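Local coordinates for protein 11R-lipoxygenase (Gersemia fruticosa, PDB 3VF1) that probably inserts molecular oxygen into polyunsaturated fatty acids with a non-heme iron centre, as a calcium-dependent lipoxygenase, at residues E369-M374 with G605-K610. Sequence-based numbering, arbitrary orientation.
Sequences EWDWIM and GKSNHK
W370 lies against the backbone of S607, N608 and H609 and meets a succession of atoms from CB outward. W370 CB touches S607 O at 3.4 Å. With CG anti to the carbonyl carbon (chi1 -80°), the indole lies with one face against the N608-H609 backbone: N608 CA sits over the five-membered ring in a CH-pi contact, 4.1 Å from its centroid. Further out, H609 N lies above the ring centre, and at the tip W370 CH2 reaches H609 ND1 at 3.6 Å, the imidazole being inclined 42° to the indole. A broad, flat residue suits this long track of backbone; an alanine here would probably strip the cover from N608 CA and leave H609 without its aromatic neighbour. D371 supplies the polar part. D371 OD2 accepts G605 N at 2.7 Å on the syn side, somewhat out of the carboxylate plane, in a nearly straight bond (161°). Glycine suits position 605 because its phi is positive. N608 is the N-cap of helix 609-615, its OD1 bonded to V611 N; H609 NE2 bonds L229 N. The contact thus joins the N-terminal turns of helix 369-410 to the loop entering helix 609-615, whose I612 also packs on W370, I373 and M374, far from the iron.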
ATOM      1  N   GLU A 369      -0.630  14.302  36.795  1.00 31.25           N
ATOM      2  CA  GLU A 369      -1.162  13.233  35.963  1.00 28.45           C
ATOM      3  C   GLU A 369      -1.843  13.789  34.715  1.00 28.50           C
ATOM      4  O   GLU A 369      -1.703  13.234  33.626  1.00 30.98           O
ATOM      5  CB  GLU A 369      -2.128  12.367  36.773  1.00 30.21           C
ATOM      6  CG  GLU A 369      -1.465  11.693  37.964  1.00 30.12           C
ATOM      7  CD  GLU A 369      -2.405  10.786  38.725  1.00 34.92           C
ATOM      8  OE1 GLU A 369      -3.588  10.685  38.334  1.00 36.31           O
ATOM      9  OE2 GLU A 369      -1.957  10.169  39.714  1.00 36.47           O
ATOM     10  N   TRP A 370      -2.572  14.889  34.871  1.00 28.62           N
ATOM     11  CA  TRP A 370      -3.228  15.525  33.734  1.00 30.34           C
ATOM     12  C   TRP A 370      -2.204  16.121  32.773  1.00 30.05           C
ATOM     13  O   TRP A 370      -2.370  16.045  31.558  1.00 29.35           O
ATOM     14  CB  TRP A 370      -4.208  16.603  34.202  1.00 30.90           C
ATOM     15  CG  TRP A 370      -5.520  16.048  34.675  1.00 30.66           C
ATOM     16  CD1 TRP A 370      -6.054  16.154  35.926  1.00 30.11           C
ATOM     17  CD2 TRP A 370      -6.459  15.291  33.901  1.00 31.06           C
ATOM     18  NE1 TRP A 370      -7.269  15.515  35.977  1.00 31.28           N
ATOM     19  CE2 TRP A 370      -7.540  14.976  34.748  1.00 31.53           C
ATOM     20  CE3 TRP A 370      -6.490  14.850  32.575  1.00 29.09           C
ATOM     21  CZ2 TRP A 370      -8.641  14.242  34.310  1.00 28.09           C
ATOM     22  CZ3 TRP A 370      -7.583  14.122  32.143  1.00 28.71           C
ATOM     23  CH2 TRP A 370      -8.644  13.825  33.008  1.00 30.76           C
ATOM     24  N   ASP A 371      -1.145  16.714  33.320  1.00 32.76           N
ATOM     25  CA  ASP A 371      -0.076  17.271  32.494  1.00 31.71           C
ATOM     26  C   ASP A 371       0.577  16.176  31.665  1.00 28.21           C
ATOM     27  O   ASP A 371       0.818  16.349  30.475  1.00 27.68           O
ATOM     28  CB  ASP A 371       0.983  17.963  33.360  1.00 35.79           C
ATOM     29  CG  ASP A 371       0.706  19.443  33.560  1.00 37.48           C
ATOM     30  OD1 ASP A 371      -0.384  19.908  33.171  1.00 39.75           O
ATOM     31  OD2 ASP A 371       1.580  20.145  34.112  1.00 34.90           O
ATOM     32  N   TRP A 372       0.862  15.047  32.304  1.00 29.24           N
ATOM     33  CA  TRP A 372       1.498  13.928  31.625  1.00 28.12           C
ATOM     34  C   TRP A 372       0.622  13.407  30.489  1.00 28.58           C
ATOM     35  O   TRP A 372       1.119  13.076  29.413  1.00 30.20           O
ATOM     36  CB  TRP A 372       1.799  12.800  32.612  1.00 27.73           C
ATOM     37  CG  TRP A 372       2.416  11.599  31.965  1.00 28.58           C
ATOM     38  CD1 TRP A 372       1.939  10.322  31.984  1.00 29.40           C
ATOM     39  CD2 TRP A 372       3.620  11.569  31.188  1.00 28.16           C
ATOM     40  NE1 TRP A 372       2.777   9.495  31.274  1.00 29.20           N
ATOM     41  CE2 TRP A 372       3.814  10.237  30.774  1.00 28.27           C
ATOM     42  CE3 TRP A 372       4.553  12.537  30.806  1.00 28.24           C
ATOM     43  CZ2 TRP A 372       4.903   9.848  29.996  1.00 28.23           C
ATOM     44  CZ3 TRP A 372       5.633  12.149  30.033  1.00 29.15           C
ATOM     45  CH2 TRP A 372       5.799  10.817  29.636  1.00 28.23           C
ATOM     46  N   ILE A 373      -0.683  13.335  30.733  1.00 24.94           N
ATOM     47  CA  ILE A 373      -1.622  12.902  29.705  1.00 24.72           C
ATOM     48  C   ILE A 373      -1.614  13.883  28.537  1.00 25.20           C
ATOM     49  O   ILE A 373      -1.625  13.477  27.376  1.00 25.91           O
ATOM     50  CB  ILE A 373      -3.052  12.762  30.268  1.00 24.07           C
ATOM     51  CG1 ILE A 373      -3.155  11.485  31.104  1.00 22.56           C
ATOM     52  CG2 ILE A 373      -4.076  12.730  29.142  1.00 21.68           C
ATOM     53  CD1 ILE A 373      -4.469  11.334  31.846  1.00 28.16           C
ATOM     54  N   MET A 374      -1.588  15.174  28.847  1.00 28.39           N
ATOM     55  CA  MET A 374      -1.538  16.201  27.815  1.00 27.49           C
ATOM     56  C   MET A 374      -0.281  16.029  26.965  1.00 27.52           C
ATOM     57  O   MET A 374      -0.341  16.042  25.735  1.00 29.14           O
ATOM     58  CB  MET A 374      -1.561  17.596  28.445  1.00 26.02           C
ATOM     59  CG  MET A 374      -1.360  18.738  27.452  1.00 34.22           C
ATOM     60  SD  MET A 374      -2.731  18.939  26.292  1.00 44.93           S
ATOM     61  CE  MET A 374      -3.918  19.818  27.310  1.00 40.64           C
ATOM     62  N   GLY A 605       1.128  22.423  35.581  1.00 43.49           N
ATOM     63  CA  GLY A 605      -0.026  22.506  36.459  1.00 39.05           C
ATOM     64  C   GLY A 605      -1.276  23.129  35.862  1.00 38.18           C
ATOM     65  O   GLY A 605      -2.265  23.326  36.568  1.00 39.32           O
ATOM     66  N   LYS A 606      -1.248  23.434  34.569  1.00 38.49           N
ATOM     67  CA  LYS A 606      -2.382  24.093  33.927  1.00 40.99           C
ATOM     68  C   LYS A 606      -3.380  23.101  33.331  1.00 42.47           C
ATOM     69  O   LYS A 606      -4.506  23.475  32.997  1.00 44.08           O
ATOM     70  CB  LYS A 606      -1.896  25.045  32.831  1.00 49.31           C
ATOM     71  CG  LYS A 606      -0.980  26.156  33.324  1.00 53.57           C
ATOM     72  CD  LYS A 606      -1.658  26.999  34.395  1.00 60.08           C
ATOM     73  CE  LYS A 606      -0.793  28.178  34.808  1.00 69.95           C
ATOM     74  NZ  LYS A 606      -1.408  28.957  35.919  1.00 71.05           N
ATOM     75  N   SER A 607      -2.975  21.841  33.203  1.00 41.09           N
ATOM     76  CA  SER A 607      -3.796  20.852  32.506  1.00 36.43           C
ATOM     77  C   SER A 607      -4.878  20.231  33.384  1.00 36.63           C
ATOM     78  O   SER A 607      -4.678  19.980  34.573  1.00 35.39           O
ATOM     79  CB  SER A 607      -2.922  19.740  31.925  1.00 35.33           C
ATOM     80  OG  SER A 607      -1.972  20.262  31.011  1.00 43.22           O
ATOM     81  N   ASN A 608      -6.028  19.984  32.766  1.00 33.81           N
ATOM     82  CA  ASN A 608      -7.122  19.262  33.394  1.00 33.69           C
ATOM     83  C   ASN A 608      -8.044  18.726  32.306  1.00 33.13           C
ATOM     84  O   ASN A 608      -7.783  18.916  31.117  1.00 33.75           O
ATOM     85  CB  ASN A 608      -7.890  20.160  34.365  1.00 33.64           C
ATOM     86  CG  ASN A 608      -8.515  21.358  33.682  1.00 37.09           C
ATOM     87  OD1 ASN A 608      -9.458  21.221  32.903  1.00 39.21           O
ATOM     88  ND2 ASN A 608      -8.002  22.545  33.984  1.00 38.15           N
ATOM     89  N   HIS A 609      -9.120  18.060  32.705  1.00 30.27           N
ATOM     90  CA  HIS A 609      -9.992  17.389  31.751  1.00 29.85           C
ATOM     91  C   HIS A 609     -10.551  18.350  30.698  1.00 31.96           C
ATOM     92  O   HIS A 609     -10.413  18.110  29.500  1.00 32.76           O
ATOM     93  CB  HIS A 609     -11.133  16.680  32.483  1.00 30.91           C
ATOM     94  CG  HIS A 609     -11.688  15.509  31.736  1.00 32.74           C
ATOM     95  ND1 HIS A 609     -12.142  14.372  32.366  1.00 35.82           N
ATOM     96  CD2 HIS A 609     -11.860  15.298  30.409  1.00 36.11           C
ATOM     97  CE1 HIS A 609     -12.569  13.509  31.461  1.00 32.51           C
ATOM     98  NE2 HIS A 609     -12.410  14.048  30.266  1.00 34.62           N
ATOM     99  N   LYS A 610     -11.167  19.442  31.142  1.00 34.78           N
ATOM    100  CA  LYS A 610     -11.815  20.376  30.223  1.00 33.82           C
ATOM    101  C   LYS A 610     -10.820  21.087  29.307  1.00 32.96           C
ATOM    102  O   LYS A 610     -11.129  21.374  28.150  1.00 34.32           O
ATOM    103  CB  LYS A 610     -12.645  21.406  30.995  1.00 38.78           C
ATOM    104  CG  LYS A 610     -13.931  20.851  31.589  1.00 49.21           C
ATOM    105  CD  LYS A 610     -14.922  20.439  30.507  1.00 55.99           C
ATOM    106  CE  LYS A 610     -16.221  19.925  31.112  1.00 60.29           C
ATOM    107  NZ  LYS A 610     -17.207  19.508  30.074  1.00 50.43           N
TER
HETATM  108  O   HOH W   1      -2.440  19.642  35.846  1.00 32.53           O
HETATM  109  O   HOH W   2       0.167  22.803  31.624  1.00 41.93           O